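Local coordinates for esterase YbfF (Escherichia coli, PDB 3BF7), which probably hydrolyses ester or thioester substrates, as an alpha/beta hydrolase whose helical cap and core are arranged to form a substrate-binding crevice, at residues A[107-112]-A[192-197]; A[114-119]-A[218-223]; A[49-54]-A[59-64]; A[67-72]-A[99-104]. The protein carries 1 engineered substitution. All coordinates share one frame; numbering follows the deposited sequence.

In the fold
The four contacts lie in one alpha/beta hydrolase fold with a probable triad of Ser-89, Asp-113 and His-234. Segment 114-119 of contact 2 directly follows Asp-113, and Leu-109 of contact 1 and Val-50 of contact 3 lie near, without touching, the probable nucleophile elbow. Contacts 1 and 2 have centres 10 Å apart and meet directly: Trp-194 N lies 2.9 Å from Gln-220 O, probably hydrogen-bonded. Contact 4 lies 12 Å from contact 1 between centres, and Thr-99 CG2 packs at 3.4 Å on Leu-109 CD1. Contact 3 joins contact 4 through a 2.7 Å salt bridge from Arg-51 NE to Asp-70 OD1, and stands 22 Å from contacts 1 and 2 between centres.

Contact 1. Residues A[107-112]-A[192-197]; sequences DKLVAI and PAWDHP
With chi1 of -170° at Trp-194 and -179° at Leu-109, each side chain turns its CG away from its own backbone nitrogen, and the indole of Trp-194 reaches across to Asp-107 and Leu-109 of strand 106-112. The six-membered part of the indole makes the contact. Its CZ3 comes to 3.9 Å from Leu-109 CB, while Leu-109 CD1 lies over one face of the ring system. The imidazole of His-196 comes edge-on to the opposite face, with ND1 3.4 Å above the indole plane and offset toward the rim. A third neighbour arrives at the edge: the carbonyl oxygen of Asp-107 sits near the ring plane, 3.7 Å from Trp-194 CH2. No direct hydrogen bond joins the two segments, but one water spans them, donating to Asp-107 O at 3.2 Å and to Pro-197 O at 3.0 Å. The loop is bent by an inverse gamma turn centred on Asp-195, closed by a weak bond from His-196 N to Trp-194 O, and this bend brings the imidazole back to the indole. Thr-99 of helix 90-101 and Phe-221 also touch the indole, which is buried. An alanine in place of Trp-194 would probably open a gap beside Leu-109 and leave the edge of His-196 without the indole face it meets. The chain continues from this loop into strand 198-201, which runs parallel to strand 106-112 with Leu-109 paired to Leu-199, as neighbouring strands do in the central sheet of the alpha/beta hydrolase fold.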
loop_
_atom_site.group_PDB
_atom_site.type_symbol
_atom_site.label_atom_id
_atom_site.label_comp_id
_atom_site.label_asym_id
_atom_site.label_seq_id
_atom_site.Cartn_x
_atom_site.Cartn_y
_atom_site.Cartn_z
ATOM N N ASP A 107 -13.295 -2.414 -9.816
ATOM C CA ASP A 107 -14.522 -1.633 -9.758
ATOM C C ASP A 107 -14.051 -0.207 -9.488
ATOM O O ASP A 107 -13.816 0.563 -10.419
ATOM C CB ASP A 107 -15.419 -2.122 -8.617
ATOM C CG ASP A 107 -16.780 -1.453 -8.619
ATOM O OD1 ASP A 107 -16.983 -0.518 -9.423
ATOM O OD2 ASP A 107 -17.643 -1.859 -7.815
ATOM N N LYS A 108 -13.900 0.138 -8.213
ATOM C CA LYS A 108 -13.415 1.463 -7.848
ATOM C C LYS A 108 -11.954 1.378 -7.406
ATOM O O LYS A 108 -11.444 0.286 -7.125
ATOM C CB LYS A 108 -14.296 2.070 -6.757
ATOM C CG LYS A 108 -15.706 2.353 -7.260
ATOM C CD LYS A 108 -16.474 3.278 -6.337
ATOM C CE LYS A 108 -17.810 3.659 -6.953
ATOM N NZ LYS A 108 -18.517 4.686 -6.145
ATOM N N LEU A 109 -11.286 2.527 -7.350
ATOM C CA LEU A 109 -9.873 2.575 -7.005
ATOM C C LEU A 109 -9.518 3.750 -6.109
ATOM O O LEU A 109 -9.906 4.886 -6.379
ATOM C CB LEU A 109 -9.044 2.648 -8.297
ATOM C CG LEU A 109 -7.513 2.694 -8.229
ATOM C CD1 LEU A 109 -6.950 2.293 -9.579
ATOM C CD2 LEU A 109 -7.021 4.081 -7.839
ATOM N N VAL A 110 -8.770 3.465 -5.047
ATOM C CA VAL A 110 -8.313 4.488 -4.114
ATOM C C VAL A 110 -6.806 4.336 -3.943
ATOM O O VAL A 110 -6.320 3.249 -3.623
ATOM C CB VAL A 110 -8.975 4.339 -2.726
ATOM C CG1 VAL A 110 -8.492 5.445 -1.796
ATOM C CG2 VAL A 110 -10.488 4.389 -2.860
ATOM N N ALA A 111 -6.075 5.424 -4.162
ATOM C CA ALA A 111 -4.623 5.434 -4.027
ATOM C C ALA A 111 -4.286 6.427 -2.923
ATOM O O ALA A 111 -4.540 7.626 -3.059
ATOM C CB ALA A 111 -3.976 5.853 -5.339
ATOM N N ILE A 112 -3.712 5.923 -1.836
ATOM C CA ILE A 112 -3.371 6.749 -0.682
ATOM C C ILE A 112 -1.921 7.227 -0.728
ATOM O O ILE A 112 -0.986 6.421 -0.808
ATOM C CB ILE A 112 -3.637 5.982 0.638
ATOM C CG1 ILE A 112 -5.083 5.465 0.651
ATOM C CG2 ILE A 112 -3.404 6.898 1.831
ATOM C CD1 ILE A 112 -5.432 4.611 1.857
ATOM N N PRO A 192 -1.550 3.222 -19.697
ATOM C CA PRO A 192 -2.540 3.904 -20.533
ATOM C C PRO A 192 -3.577 4.539 -19.612
ATOM O O PRO A 192 -3.723 4.139 -18.455
ATOM C CB PRO A 192 -3.140 2.769 -21.360
ATOM C CG PRO A 192 -2.036 1.759 -21.421
ATOM C CD PRO A 192 -1.502 1.785 -20.015
ATOM N N ALA A 193 -4.305 5.521 -20.125
ATOM C CA ALA A 193 -5.318 6.189 -19.329
ATOM C C ALA A 193 -6.421 5.227 -18.900
ATOM O O ALA A 193 -6.846 4.360 -19.671
ATOM C CB ALA A 193 -5.920 7.342 -20.122
ATOM N N TRP A 194 -6.864 5.378 -17.655
ATOM C CA TRP A 194 -7.958 4.576 -17.118
ATOM C C TRP A 194 -9.110 5.579 -17.031
ATOM O O TRP A 194 -9.124 6.454 -16.159
ATOM C CB TRP A 194 -7.603 4.033 -15.732
ATOM C CG TRP A 194 -8.570 3.006 -15.210
ATOM C CD1 TRP A 194 -8.897 1.813 -15.791
ATOM C CD2 TRP A 194 -9.289 3.059 -13.974
ATOM N NE1 TRP A 194 -9.770 1.118 -14.991
ATOM C CE2 TRP A 194 -10.029 1.859 -13.868
ATOM C CE3 TRP A 194 -9.379 4.002 -12.943
ATOM C CZ2 TRP A 194 -10.847 1.577 -12.769
ATOM C CZ3 TRP A 194 -10.193 3.723 -11.850
ATOM C CH2 TRP A 194 -10.917 2.518 -11.774
ATOM N N ASP A 195 -10.061 5.460 -17.953
ATOM C CA ASP A 195 -11.189 6.386 -18.026
ATOM C C ASP A 195 -12.331 6.097 -17.063
ATOM O O ASP A 195 -13.471 5.869 -17.476
ATOM C CB ASP A 195 -11.718 6.446 -19.463
ATOM C CG ASP A 195 -10.717 7.056 -20.425
ATOM O OD1 ASP A 195 -10.218 8.162 -20.138
ATOM O OD2 ASP A 195 -10.430 6.438 -21.472
ATOM N N HIS A 196 -12.011 6.126 -15.772
ATOM C CA HIS A 196 -12.985 5.887 -14.714
ATOM C C HIS A 196 -12.604 6.726 -13.503
ATOM O O HIS A 196 -11.426 7.014 -13.287
ATOM C CB HIS A 196 -12.993 4.412 -14.305
ATOM C CG HIS A 196 -13.332 3.475 -15.420
ATOM N ND1 HIS A 196 -12.377 2.886 -16.220
ATOM C CD2 HIS A 196 -14.529 3.043 -15.882
ATOM C CE1 HIS A 196 -12.973 2.131 -17.126
ATOM N NE2 HIS A 196 -14.277 2.208 -16.943
ATOM N N PRO A 197 -13.594 7.130 -12.695
ATOM C CA PRO A 197 -13.291 7.938 -11.510
ATOM C C PRO A 197 -12.341 7.186 -10.582
ATOM O O PRO A 197 -12.552 6.007 -10.300
ATOM C CB PRO A 197 -14.662 8.147 -10.872
ATOM C CG PRO A 197 -15.599 8.090 -12.042
ATOM C CD PRO A 197 -15.047 6.943 -12.848
HETATM O O HOH W 1 -14.253 3.697 -11.003
#

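Contact 2. Residues A[114-119]-A[218-223]; sequences IAPVDY and LAQFPQ
An inverse gamma turn centred on Pro-116, in the loop that follows strand 106-112, is gripped here by Gln-220 from the last turn of helix 214-220. The turn is closed by a weak bond from Val-117 N to Ala-115 O, and it presents the proline carbonyl to the helix. Gln-220 NE2 donates to Pro-116 O at 2.9 Å, with an N-H...O angle of 158°; the donor lies in the carbonyl plane, on a lone pair, and the acceptor in turn lies close to the plane of the glutamine amide. Beyond CG the glutamine is extended (chi2 166°), which carries its amide past the proline ring, and the two side chains run in opposite directions with Pro-116 CG 3.4 Å from Gln-220 NE2. Further bonds fix the amide's rotation: NE2 also reaches Asp-216 O, while OE1 accepts from Trp-188 NE1 and Ile-191 N. This is a buried polar group with both of its ends satisfied. In this alpha/beta hydrolase the loop begins just past Asp-113, the probable acid of the Ser-His-Asp triad, at the end of strand 106-112 and not after the next strand, 198-201, where the acid usually sits. Phe-221, the first residue to leave helical geometry, adds an apolar touch, its ring edge at CD2 meeting Pro-116 CG at 4.3 Å. Within the loop, Ala-115 N donates to Tyr-119 OH at 3.0 Å, bringing the phenol hydroxyl back to the start of the loop, and Val-117 CG2 sits 3.6 Å above one face of that ring.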
loop_
_atom_site.group_PDB
_atom_site.type_symbol
_atom_site.label_atom_id
_atom_site.label_comp_id
_atom_site.label_asym_id
_atom_site.label_seq_id
_atom_site.Cartn_x
_atom_site.Cartn_y
_atom_site.Cartn_z
ATOM N N ILE A 114 0.162 8.694 -2.954
ATOM C CA ILE A 114 1.022 8.159 -3.992
ATOM C C ILE A 114 0.584 8.681 -5.361
ATOM O O ILE A 114 -0.599 8.954 -5.593
ATOM C CB ILE A 114 0.964 6.604 -3.977
ATOM C CG1 ILE A 114 2.019 6.011 -4.911
ATOM C CG2 ILE A 114 -0.429 6.128 -4.368
ATOM C CD1 ILE A 114 3.438 6.255 -4.453
ATOM N N ALA A 115 1.552 8.835 -6.257
ATOM C CA ALA A 115 1.284 9.281 -7.618
ATOM C C ALA A 115 1.935 8.272 -8.562
ATOM O O ALA A 115 2.931 7.634 -8.208
ATOM C CB ALA A 115 1.869 10.667 -7.852
ATOM N N PRO A 116 1.373 8.099 -9.767
ATOM C CA PRO A 116 1.922 7.158 -10.747
ATOM C C PRO A 116 3.114 7.792 -11.454
ATOM O O PRO A 116 3.039 8.182 -12.624
ATOM C CB PRO A 116 0.739 6.904 -11.676
ATOM C CG PRO A 116 0.044 8.228 -11.683
ATOM C CD PRO A 116 0.083 8.647 -10.226
ATOM N N VAL A 117 4.216 7.891 -10.716
ATOM C CA VAL A 117 5.435 8.499 -11.218
ATOM C C VAL A 117 6.673 7.839 -10.631
ATOM O O VAL A 117 6.613 7.206 -9.576
ATOM C CB VAL A 117 5.509 10.001 -10.833
ATOM C CG1 VAL A 117 4.326 10.757 -11.417
ATOM C CG2 VAL A 117 5.550 10.150 -9.307
ATOM N N ASP A 118 7.787 7.991 -11.337
ATOM C CA ASP A 118 9.078 7.498 -10.869
ATOM C C ASP A 118 9.609 8.698 -10.078
ATOM O O ASP A 118 9.868 9.757 -10.652
ATOM C CB ASP A 118 9.999 7.217 -12.058
ATOM C CG ASP A 118 11.346 6.652 -11.642
ATOM O OD1 ASP A 118 11.750 6.826 -10.472
ATOM O OD2 ASP A 118 12.013 6.039 -12.504
ATOM N N TYR A 119 9.760 8.548 -8.768
ATOM C CA TYR A 119 10.226 9.662 -7.950
ATOM C C TYR A 119 11.705 9.998 -8.126
ATOM O O TYR A 119 12.148 11.075 -7.733
ATOM C CB TYR A 119 9.892 9.404 -6.481
ATOM C CG TYR A 119 8.406 9.466 -6.195
ATOM C CD1 TYR A 119 7.743 10.691 -6.097
ATOM C CD2 TYR A 119 7.661 8.301 -6.031
ATOM C CE1 TYR A 119 6.370 10.750 -5.841
ATOM C CE2 TYR A 119 6.293 8.349 -5.775
ATOM C CZ TYR A 119 5.656 9.572 -5.677
ATOM O OH TYR A 119 4.306 9.611 -5.403
ATOM N N LEU A 218 -2.734 12.926 -14.126
ATOM C CA LEU A 218 -3.923 13.083 -14.960
ATOM C C LEU A 218 -3.818 12.384 -16.312
ATOM O O LEU A 218 -4.829 11.979 -16.884
ATOM C CB LEU A 218 -4.227 14.568 -15.165
ATOM C CG LEU A 218 -4.606 15.324 -13.889
ATOM C CD1 LEU A 218 -4.758 16.803 -14.200
ATOM C CD2 LEU A 218 -5.898 14.763 -13.310
ATOM N N ALA A 219 -2.604 12.238 -16.829
ATOM C CA ALA A 219 -2.424 11.571 -18.111
ATOM C C ALA A 219 -2.789 10.093 -17.994
ATOM O O ALA A 219 -3.219 9.470 -18.964
ATOM C CB ALA A 219 -0.985 11.718 -18.584
ATOM N N GLN A 220 -2.626 9.539 -16.796
ATOM C CA GLN A 220 -2.924 8.133 -16.558
ATOM C C GLN A 220 -4.279 7.922 -15.889
ATOM O O GLN A 220 -4.910 6.885 -16.080
ATOM C CB GLN A 220 -1.789 7.518 -15.739
ATOM C CG GLN A 220 -0.471 7.559 -16.503
ATOM C CD GLN A 220 0.735 7.277 -15.636
ATOM O OE1 GLN A 220 1.253 6.159 -15.609
ATOM N NE2 GLN A 220 1.185 8.292 -14.912
ATOM N N PHE A 221 -4.719 8.914 -15.118
ATOM C CA PHE A 221 -6.009 8.875 -14.434
ATOM C C PHE A 221 -6.716 10.190 -14.726
ATOM O O PHE A 221 -6.805 11.080 -13.878
ATOM C CB PHE A 221 -5.800 8.653 -12.935
ATOM C CG PHE A 221 -5.309 7.278 -12.623
ATOM C CD1 PHE A 221 -6.200 6.214 -12.557
ATOM C CD2 PHE A 221 -3.946 7.015 -12.539
ATOM C CE1 PHE A 221 -5.744 4.906 -12.421
ATOM C CE2 PHE A 221 -3.479 5.709 -12.403
ATOM C CZ PHE A 221 -4.380 4.655 -12.347
ATOM N N PRO A 222 -7.236 10.325 -15.953
ATOM C CA PRO A 222 -7.932 11.546 -16.359
ATOM C C PRO A 222 -9.045 11.996 -15.422
ATOM O O PRO A 222 -9.238 13.201 -15.225
ATOM C CB PRO A 222 -8.432 11.218 -17.771
ATOM C CG PRO A 222 -8.508 9.717 -17.784
ATOM C CD PRO A 222 -7.279 9.310 -17.019
ATOM N N GLN A 223 -9.763 11.038 -14.842
ATOM C CA GLN A 223 -10.857 11.352 -13.930
ATOM C C GLN A 223 -10.459 11.235 -12.461
ATOM O O GLN A 223 -11.280 10.909 -11.600
ATOM C CB GLN A 223 -12.067 10.461 -14.229
ATOM C CG GLN A 223 -12.653 10.696 -15.617
ATOM C CD GLN A 223 -13.805 9.767 -15.935
ATOM O OE1 GLN A 223 -13.837 9.150 -16.999
ATOM N NE2 GLN A 223 -14.758 9.666 -15.020
#

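Contact 3. Residues A[49-54]-A[59-64]; sequences DVRNHG and EPVMNY. Engineered in segment 49-54: Val-50 (natural residue Met).
Arg-51 and Met-62 lead a largely buried loop-to-loop contact, made within the connection from strand 45-48 to helix 64-78. A type II turn from Val-50 to His-53, closed by His-53 N to Val-50 O, shapes the first segment, and Asn-52 takes the positive phi such a turn favours at its third place. Arg-51 NH1 donates to Val-61 O at 2.9 Å, 149° at the hydrogen; the oxygen lies near the guanidinium plane, but the donor stands 36° above the carbonyl plane. A bend at chi3 (58°) swings the guanidinium over to that carbonyl, while its NE forms a salt bridge with Asp-70. Glu-59 lays CG over one guanidinium face, although its OE1 remains 5.0 Å from Arg-51 NH1. Met-62 slides past the arginine the opposite way, SD 3.5 Å from Arg-51 CG. Its methyl CE reaches Arg-51 O at 3.4 Å and the edge of the His-53 ring, 3.9 Å from NE2. The engineered Val-50 touches the same methyl with CG1. A leucine in place of Arg-51 would probably cost Asp-70 its salt bridge, leaving it the bond to Met-1 N, and leave Val-61 O without this donor. Past Met-62, which also packs on Leu-178 of helix 175-180, Asn-63, at the N-cap position of helix 64-78, caps Ala-66 N with its OD1. This loop opens the beta-alpha-beta crossover to strand 83-88 of the alpha/beta hydrolase fold.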
loop_
_atom_site.group_PDB
_atom_site.type_symbol
_atom_site.label_atom_id
_atom_site.label_comp_id
_atom_site.label_asym_id
_atom_site.label_seq_id
_atom_site.Cartn_x
_atom_site.Cartn_y
_atom_site.Cartn_z
ATOM N N ASP A 49 -0.815 -9.452 1.764
ATOM C CA ASP A 49 0.587 -9.185 2.043
ATOM C C ASP A 49 1.163 -9.126 0.625
ATOM O O ASP A 49 0.989 -10.060 -0.163
ATOM C CB ASP A 49 1.276 -10.339 2.782
ATOM C CG ASP A 49 1.210 -10.210 4.295
ATOM O OD1 ASP A 49 1.166 -9.072 4.815
ATOM O OD2 ASP A 49 1.233 -11.268 4.964
ATOM N N VAL A 50 1.807 -8.020 0.283
ATOM C CA VAL A 50 2.423 -7.898 -1.031
ATOM C C VAL A 50 3.586 -8.897 -1.083
ATOM O O VAL A 50 4.120 -9.284 -0.042
ATOM C CB VAL A 50 2.946 -6.456 -1.240
ATOM C CG1 VAL A 50 3.755 -6.354 -2.530
ATOM C CG2 VAL A 50 1.766 -5.491 -1.272
ATOM N N ARG A 51 3.966 -9.337 -2.280
ATOM C CA ARG A 51 5.084 -10.265 -2.388
ATOM C C ARG A 51 6.279 -9.663 -1.654
ATOM O O ARG A 51 6.453 -8.441 -1.614
ATOM C CB ARG A 51 5.447 -10.534 -3.857
ATOM C CG ARG A 51 5.860 -9.307 -4.660
ATOM C CD ARG A 51 6.541 -9.705 -5.969
ATOM N NE ARG A 51 5.684 -10.551 -6.792
ATOM C CZ ARG A 51 6.113 -11.303 -7.802
ATOM N NH1 ARG A 51 7.399 -11.322 -8.131
ATOM N NH2 ARG A 51 5.251 -12.050 -8.479
ATOM N N ASN A 52 7.081 -10.532 -1.047
ATOM C CA ASN A 52 8.267 -10.127 -0.307
ATOM C C ASN A 52 7.980 -9.364 0.981
ATOM O O ASN A 52 8.886 -8.761 1.564
ATOM C CB ASN A 52 9.202 -9.319 -1.211
ATOM C CG ASN A 52 9.784 -10.157 -2.332
ATOM O OD1 ASN A 52 9.731 -9.776 -3.505
ATOM N ND2 ASN A 52 10.340 -11.310 -1.977
ATOM N N HIS A 53 6.724 -9.399 1.420
ATOM C CA HIS A 53 6.305 -8.755 2.666
ATOM C C HIS A 53 5.463 -9.732 3.484
ATOM O O HIS A 53 4.902 -10.690 2.942
ATOM C CB HIS A 53 5.467 -7.497 2.394
ATOM C CG HIS A 53 6.219 -6.408 1.694
ATOM N ND1 HIS A 53 6.641 -5.254 2.321
ATOM C CD2 HIS A 53 6.649 -6.318 0.416
ATOM C CE1 HIS A 53 7.298 -4.498 1.456
ATOM N NE2 HIS A 53 7.315 -5.122 0.293
ATOM N N GLY A 54 5.376 -9.472 4.786
ATOM C CA GLY A 54 4.580 -10.308 5.667
ATOM C C GLY A 54 4.856 -11.782 5.491
ATOM O O GLY A 54 6.012 -12.206 5.521
ATOM N N GLU A 59 10.206 -13.594 -3.844
ATOM C CA GLU A 59 10.532 -13.665 -5.260
ATOM C C GLU A 59 11.542 -12.562 -5.554
ATOM O O GLU A 59 11.382 -11.448 -5.080
ATOM C CB GLU A 59 9.254 -13.451 -6.044
ATOM C CG GLU A 59 8.358 -14.651 -6.034
ATOM C CD GLU A 59 8.989 -15.868 -6.651
ATOM O OE1 GLU A 59 9.611 -15.769 -7.722
ATOM O OE2 GLU A 59 8.840 -16.945 -6.071
ATOM N N PRO A 60 12.606 -12.858 -6.310
ATOM C CA PRO A 60 13.601 -11.824 -6.607
ATOM C C PRO A 60 13.102 -10.682 -7.479
ATOM O O PRO A 60 13.718 -9.612 -7.518
ATOM C CB PRO A 60 14.737 -12.597 -7.280
ATOM C CG PRO A 60 14.615 -13.953 -6.707
ATOM C CD PRO A 60 13.112 -14.179 -6.686
ATOM N N VAL A 61 12.010 -10.914 -8.201
ATOM C CA VAL A 61 11.435 -9.889 -9.069
ATOM C C VAL A 61 10.455 -9.005 -8.308
ATOM O O VAL A 61 9.548 -9.493 -7.621
ATOM C CB VAL A 61 10.691 -10.527 -10.264
ATOM C CG1 VAL A 61 10.001 -9.443 -11.093
ATOM C CG2 VAL A 61 11.678 -11.295 -11.131
ATOM N N MET A 62 10.647 -7.699 -8.429
ATOM C CA MET A 62 9.784 -6.745 -7.759
ATOM C C MET A 62 9.502 -5.550 -8.675
ATOM O O MET A 62 10.247 -4.572 -8.677
ATOM C CB MET A 62 10.459 -6.280 -6.465
ATOM C CG MET A 62 9.522 -5.654 -5.459
ATOM S SD MET A 62 8.351 -6.838 -4.775
ATOM C CE MET A 62 7.590 -5.808 -3.510
ATOM N N ASN A 63 8.445 -5.654 -9.477
ATOM C CA ASN A 63 8.035 -4.573 -10.369
ATOM C C ASN A 63 6.514 -4.509 -10.325
ATOM O O ASN A 63 5.861 -5.435 -9.838
ATOM C CB ASN A 63 8.561 -4.782 -11.801
ATOM C CG ASN A 63 8.054 -6.054 -12.446
ATOM O OD1 ASN A 63 6.862 -6.210 -12.702
ATOM N ND2 ASN A 63 8.970 -6.971 -12.725
ATOM N N TYR A 64 5.938 -3.424 -10.824
ATOM C CA TYR A 64 4.500 -3.286 -10.734
ATOM C C TYR A 64 3.648 -4.224 -11.579
ATOM O O TYR A 64 2.575 -4.633 -11.139
ATOM C CB TYR A 64 4.136 -1.807 -10.879
ATOM C CG TYR A 64 4.599 -1.067 -9.638
ATOM C CD1 TYR A 64 4.058 -1.378 -8.388
ATOM C CD2 TYR A 64 5.654 -0.153 -9.687
ATOM C CE1 TYR A 64 4.554 -0.813 -7.223
ATOM C CE2 TYR A 64 6.160 0.420 -8.520
ATOM C CZ TYR A 64 5.604 0.082 -7.293
ATOM O OH TYR A 64 6.093 0.625 -6.126
#

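Contact 4. Residues A[67-72]-A[99-104]; sequences MAQDLV and TALAPD
Ala-68 O is gripped by two backbone N-H groups, Val-72 N at 3.1 Å and, more weakly, Leu-71 N at 3.0 Å, which keeps in shape the turn of helix 64-78 that carries the contact. Ala-68 and Val-72, one turn apart, face the end of helix 90-101. Leu-101 does most of the work from that side: with chi1 -173° and chi2 64° its CD2 is directed onto the helix surface, 3.9 Å from Ala-68 CB and 3.5 Å from Gln-69 N. The small alanine side chain allows this approach, and the backbones come to 7.0 Å between Ala-68 CA and Leu-101 CA. Gln-69 bends at chi2 (68°) and crosses the leucine at about a right angle, its OE1 3.8 Å from Leu-101 CD2, while its NE2 bonds to Asp-73. Further along, Val-72 CG2 meets Ala-102 CB at 3.9 Å, at the first residue to leave the helix before a short 3-10 segment. No hydrogen bond joins the segments, so apolar side chains, the helix backbone and the flank of Gln-69 make up this surface contact. Further back along helix 90-101, Ala-68 packs on Ala-97 and Val-72 on Leu-98, extending the seam. The two helices belong to successive crossovers: helix 64-78 leads into strand 83-88, and helix 90-101 links that strand to its parallel neighbour 106-112, the beta-alpha-beta arrangement of the alpha/beta hydrolase fold.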
loop_
_atom_site.group_PDB
_atom_site.type_symbol
_atom_site.label_atom_id
_atom_site.label_comp_id
_atom_site.label_asym_id
_atom_site.label_seq_id
_atom_site.Cartn_x
_atom_site.Cartn_y
_atom_site.Cartn_z
ATOM N N MET A 67 3.396 -7.229 -9.438
ATOM C CA MET A 67 2.540 -7.039 -8.275
ATOM C C MET A 67 1.073 -6.980 -8.697
ATOM O O MET A 67 0.195 -7.443 -7.973
ATOM C CB MET A 67 2.947 -5.773 -7.516
ATOM C CG MET A 67 4.247 -5.941 -6.735
ATOM S SD MET A 67 4.699 -4.519 -5.714
ATOM C CE MET A 67 6.078 -3.860 -6.641
ATOM N N ALA A 68 0.810 -6.420 -9.874
ATOM C CA ALA A 68 -0.558 -6.338 -10.379
ATOM C C ALA A 68 -1.053 -7.751 -10.691
ATOM O O ALA A 68 -2.183 -8.110 -10.366
ATOM C CB ALA A 68 -0.608 -5.469 -11.631
ATOM N N GLN A 69 -0.200 -8.552 -11.323
ATOM C CA GLN A 69 -0.562 -9.926 -11.653
ATOM C C GLN A 69 -0.852 -10.714 -10.378
ATOM O O GLN A 69 -1.749 -11.558 -10.354
ATOM C CB GLN A 69 0.565 -10.614 -12.424
ATOM C CG GLN A 69 0.267 -12.067 -12.767
ATOM C CD GLN A 69 -0.853 -12.206 -13.774
ATOM O OE1 GLN A 69 -0.778 -11.666 -14.879
ATOM N NE2 GLN A 69 -1.900 -12.936 -13.403
ATOM N N ASP A 70 -0.086 -10.450 -9.323
ATOM C CA ASP A 70 -0.305 -11.136 -8.053
ATOM C C ASP A 70 -1.735 -10.868 -7.582
ATOM O O ASP A 70 -2.389 -11.750 -7.029
ATOM C CB ASP A 70 0.663 -10.636 -6.977
ATOM C CG ASP A 70 2.103 -11.040 -7.229
ATOM O OD1 ASP A 70 2.980 -10.481 -6.538
ATOM O OD2 ASP A 70 2.366 -11.909 -8.092
ATOM N N LEU A 71 -2.208 -9.640 -7.783
ATOM C CA LEU A 71 -3.560 -9.288 -7.376
ATOM C C LEU A 71 -4.570 -10.084 -8.200
ATOM O O LEU A 71 -5.566 -10.570 -7.667
ATOM C CB LEU A 71 -3.789 -7.776 -7.521
ATOM C CG LEU A 71 -2.923 -6.894 -6.601
ATOM C CD1 LEU A 71 -3.194 -5.423 -6.876
ATOM C CD2 LEU A 71 -3.214 -7.218 -5.141
ATOM N N VAL A 72 -4.313 -10.232 -9.497
ATOM C CA VAL A 72 -5.210 -11.008 -10.351
ATOM C C VAL A 72 -5.215 -12.472 -9.902
ATOM O O VAL A 72 -6.276 -13.086 -9.775
ATOM C CB VAL A 72 -4.778 -10.952 -11.835
ATOM C CG1 VAL A 72 -5.656 -11.877 -12.670
ATOM C CG2 VAL A 72 -4.884 -9.529 -12.354
ATOM N N THR A 99 -4.886 -1.494 -13.312
ATOM C CA THR A 99 -5.822 -0.942 -14.290
ATOM C C THR A 99 -5.335 -1.168 -15.718
ATOM O O THR A 99 -6.141 -1.260 -16.642
ATOM C CB THR A 99 -6.065 0.585 -14.104
ATOM O OG1 THR A 99 -4.872 1.315 -14.416
ATOM C CG2 THR A 99 -6.503 0.892 -12.682
ATOM N N ALA A 100 -4.022 -1.258 -15.898
ATOM C CA ALA A 100 -3.455 -1.474 -17.223
ATOM C C ALA A 100 -3.417 -2.955 -17.579
ATOM O O ALA A 100 -3.570 -3.327 -18.743
ATOM C CB ALA A 100 -2.049 -0.887 -17.290
ATOM N N LEU A 101 -3.229 -3.800 -16.572
ATOM C CA LEU A 101 -3.141 -5.238 -16.791
ATOM C C LEU A 101 -4.483 -5.953 -16.919
ATOM O O LEU A 101 -4.672 -6.759 -17.833
ATOM C CB LEU A 101 -2.327 -5.887 -15.663
ATOM C CG LEU A 101 -2.004 -7.372 -15.842
ATOM C CD1 LEU A 101 -1.116 -7.554 -17.064
ATOM C CD2 LEU A 101 -1.311 -7.901 -14.599
ATOM N N ALA A 102 -5.409 -5.665 -16.010
ATOM C CA ALA A 102 -6.719 -6.313 -16.027
ATOM C C ALA A 102 -7.799 -5.369 -15.513
ATOM O O ALA A 102 -8.362 -5.574 -14.438
ATOM C CB ALA A 102 -6.677 -7.574 -15.173
ATOM N N PRO A 103 -8.115 -4.325 -16.292
ATOM C CA PRO A 103 -9.135 -3.349 -15.895
ATOM C C PRO A 103 -10.505 -3.920 -15.539
ATOM O O PRO A 103 -11.198 -3.376 -14.678
ATOM C CB PRO A 103 -9.190 -2.400 -17.093
ATOM C CG PRO A 103 -8.800 -3.281 -18.244
ATOM C CD PRO A 103 -7.651 -4.068 -17.667
ATOM N N ASP A 104 -10.895 -5.010 -16.187
ATOM C CA ASP A 104 -12.199 -5.608 -15.917
ATOM C C ASP A 104 -12.310 -6.236 -14.530
ATOM O O ASP A 104 -13.406 -6.591 -14.091
ATOM C CB ASP A 104 -12.538 -6.652 -16.985
ATOM C CG ASP A 104 -12.642 -6.050 -18.375
ATOM O OD1 ASP A 104 -13.217 -4.949 -18.505
ATOM O OD2 ASP A 104 -12.159 -6.681 -19.338
#